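Local structure of synaptotagmin IV (Rattus norvegicus, 1W15) at residues G130-E135 / I144-M149. The protein is a synaptotagmin, here represented by its C2B domain, that takes part in the mobility and activity-dependent synaptic capture of neuronal dense core vesicles. Sequence-based numbering, arbitrary orientation. Where two conformers were deposited one is given.
Sequences GGHWKE and IAKWHM
The carbonyl oxygen of Ile-144 receives the His-132 ring nitrogen NE2 at 3.2 Å and, on weaker terms, the hydroxyl of Ser-22 on strand 18-26. The oxygen lies nearly in the imidazole plane and the N-H is somewhat bent (154°), while NE2 approaches from above the carbonyl plane and not on a lone pair. The other nitrogen, His-132 ND1, meets His-148 NE2 at 2.8 Å; the geometry leaves the donor open. With both nitrogens bonded, the His-132 ring is fixed in rotation. The two imidazoles meet rim to rim, their planes only 13° apart, and His-148 ND1 in turn bonds Ser-128 OG, giving a chain of hydrogen bonds from Ser-128 through both rings to the Ile-144 carbonyl. His-132 reaches across because its CG lies anti to the backbone N (chi1 -166°).

One face of this ring is covered by the aliphatic part of Lys-146, whose CG sits 3.6 Å from the ring centroid, almost straight over the centre, a CH-pi contact. The two side chains point opposite ways as they overlap; the lysine then bends at its last torsion, placing NZ 2.8 Å from Glu-135 OE1. In this salt bridge NZ meets OE1 from the syn side, tilted out of the carboxylate plane. Gln-26 of the second subunit packs against Glu-135, Ile-144 and Lys-146.

The segment axes are nearly antiparallel, 9.6 Å apart at closest approach. Strand 144-149 is an outermost strand of its sheet within the chain, paired with strand 18-26, while His-132 and His-148 also touch Leu-121 of the other sheet. The helix thus packs beside the last strand of the beta sandwich, the helix-to-final-strand arrangement familiar from synaptotagmin C2B domains.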
loop_
_atom_site.group_PDB
_atom_site.type_symbol
_atom_site.label_atom_id
_atom_site.label_comp_id
_atom_site.label_asym_id
_atom_site.label_seq_id
_atom_site.Cartn_x
_atom_site.Cartn_y
_atom_site.Cartn_z
ATOM N N GLY A 130 14.745 -13.217 11.086
ATOM C CA GLY A 130 14.375 -13.517 12.469
ATOM C C GLY A 130 13.606 -12.443 13.254
ATOM O O GLY A 130 12.533 -12.722 13.825
ATOM N N GLY A 131 14.152 -11.225 13.325
ATOM C CA GLY A 131 13.512 -10.162 14.147
ATOM C C GLY A 131 12.206 -9.662 13.531
ATOM O O GLY A 131 11.252 -9.304 14.225
ATOM N N HIS A 132 12.170 -9.615 12.203
ATOM C CA HIS A 132 10.978 -9.159 11.497
ATOM C C HIS A 132 9.853 -10.182 11.748
ATOM O O HIS A 132 8.743 -9.816 12.095
ATOM C CB HIS A 132 11.277 -9.000 9.986
ATOM C CG HIS A 132 10.213 -8.234 9.239
ATOM N ND1 HIS A 132 10.361 -7.838 7.918
ATOM C CD2 HIS A 132 8.979 -7.811 9.619
ATOM C CE1 HIS A 132 9.275 -7.193 7.523
ATOM N NE2 HIS A 132 8.419 -7.153 8.537
ATOM N N TRP A 133 10.186 -11.478 11.614
ATOM C CA TRP A 133 9.203 -12.537 11.908
ATOM C C TRP A 133 8.705 -12.524 13.365
ATOM O O TRP A 133 7.522 -12.720 13.621
ATOM C CB TRP A 133 9.798 -13.896 11.627
ATOM C CG TRP A 133 8.775 -14.982 11.432
ATOM C CD1 TRP A 133 8.511 -16.056 12.283
ATOM C CD2 TRP A 133 7.878 -15.124 10.326
ATOM N NE1 TRP A 133 7.543 -16.857 11.721
ATOM C CE2 TRP A 133 7.130 -16.308 10.534
ATOM C CE3 TRP A 133 7.643 -14.380 9.159
ATOM C CZ2 TRP A 133 6.158 -16.753 9.630
ATOM C CZ3 TRP A 133 6.675 -14.831 8.251
ATOM C CH2 TRP A 133 5.944 -16.010 8.500
ATOM N N LYS A 134 9.613 -12.325 14.310
ATOM C CA LYS A 134 9.205 -12.210 15.729
ATOM C C LYS A 134 8.152 -11.093 15.948
ATOM O O LYS A 134 7.170 -11.246 16.709
ATOM C CB LYS A 134 10.427 -12.009 16.621
ATOM C CG LYS A 134 10.017 -11.776 18.086
ATOM C CD LYS A 134 11.090 -12.038 19.102
ATOM C CE LYS A 134 10.712 -11.383 20.457
ATOM N NZ LYS A 134 9.419 -11.909 21.123
ATOM N N GLU A 135 8.379 -9.968 15.272
ATOM C CA GLU A 135 7.549 -8.781 15.433
ATOM C C GLU A 135 6.151 -9.068 14.847
ATOM O O GLU A 135 5.131 -8.755 15.488
ATOM C CB GLU A 135 8.223 -7.557 14.789
ATOM C CG GLU A 135 7.709 -6.223 15.323
ATOM C CD GLU A 135 8.456 -5.009 14.761
ATOM O OE1 GLU A 135 9.607 -5.167 14.306
ATOM O OE2 GLU A 135 7.884 -3.889 14.790
ATOM N N ILE A 144 3.764 -4.622 9.216
ATOM C CA ILE A 144 5.074 -4.125 9.611
ATOM C C ILE A 144 5.979 -4.231 8.378
ATOM O O ILE A 144 5.990 -5.278 7.730
ATOM C CB ILE A 144 5.665 -4.969 10.752
ATOM C CG1 ILE A 144 4.702 -5.044 11.963
ATOM C CG2 ILE A 144 7.070 -4.445 11.169
ATOM C CD1 ILE A 144 4.993 -6.269 12.875
ATOM N N ALA A 145 6.717 -3.154 8.101
ATOM C CA ALA A 145 7.639 -3.041 6.911
ATOM C C ALA A 145 9.078 -2.886 7.354
ATOM O O ALA A 145 9.340 -2.145 8.337
ATOM C CB ALA A 145 7.235 -1.873 6.035
ATOM N N LYS A 146 10.025 -3.601 6.704
ATOM C CA LYS A 146 11.448 -3.470 7.037
ATOM C C LYS A 146 12.257 -3.703 5.773
ATOM O O LYS A 146 11.848 -4.517 4.928
ATOM C CB LYS A 146 11.955 -4.517 8.046
ATOM C CG LYS A 146 11.196 -4.569 9.366
ATOM C CD LYS A 146 12.012 -5.332 10.477
ATOM C CE LYS A 146 11.226 -5.322 11.814
ATOM N NZ LYS A 146 10.813 -3.903 12.142
ATOM N N TRP A 147 13.362 -2.986 5.696
ATOM C CA TRP A 147 14.444 -3.254 4.719
ATOM C C TRP A 147 15.315 -4.400 5.206
ATOM O O TRP A 147 15.627 -4.487 6.408
ATOM C CB TRP A 147 15.320 -2.016 4.576
ATOM C CG TRP A 147 14.780 -0.952 3.662
ATOM C CD1 TRP A 147 14.274 0.299 4.017
ATOM C CD2 TRP A 147 14.729 -1.016 2.229
ATOM N NE1 TRP A 147 13.902 0.987 2.879
ATOM C CE2 TRP A 147 14.200 0.234 1.767
ATOM C CE3 TRP A 147 15.096 -2.010 1.275
ATOM C CZ2 TRP A 147 14.002 0.528 0.384
ATOM C CZ3 TRP A 147 14.934 -1.722 -0.088
ATOM C CH2 TRP A 147 14.358 -0.459 -0.521
ATOM N N HIS A 148 15.702 -5.304 4.300
ATOM C CA HIS A 148 16.587 -6.406 4.629
ATOM C C HIS A 148 17.689 -6.477 3.599
ATOM O O HIS A 148 17.403 -6.297 2.423
ATOM C CB HIS A 148 15.853 -7.719 4.528
ATOM C CG HIS A 148 14.770 -7.859 5.538
ATOM N ND1 HIS A 148 15.003 -8.357 6.804
ATOM C CD2 HIS A 148 13.452 -7.559 5.478
ATOM C CE1 HIS A 148 13.865 -8.392 7.479
ATOM N NE2 HIS A 148 12.902 -7.912 6.700
ATOM N N MET A 149 18.911 -6.782 4.028
ATOM C CA MET A 149 20.002 -7.138 3.067
ATOM C C MET A 149 19.687 -8.495 2.444
ATOM O O MET A 149 19.174 -9.393 3.109
ATOM C CB MET A 149 21.374 -7.206 3.759
ATOM C CG MET A 149 21.824 -5.896 4.487
ATOM S SD MET A 149 22.001 -4.461 3.369
ATOM C CE MET A 149 23.148 -5.044 2.127
#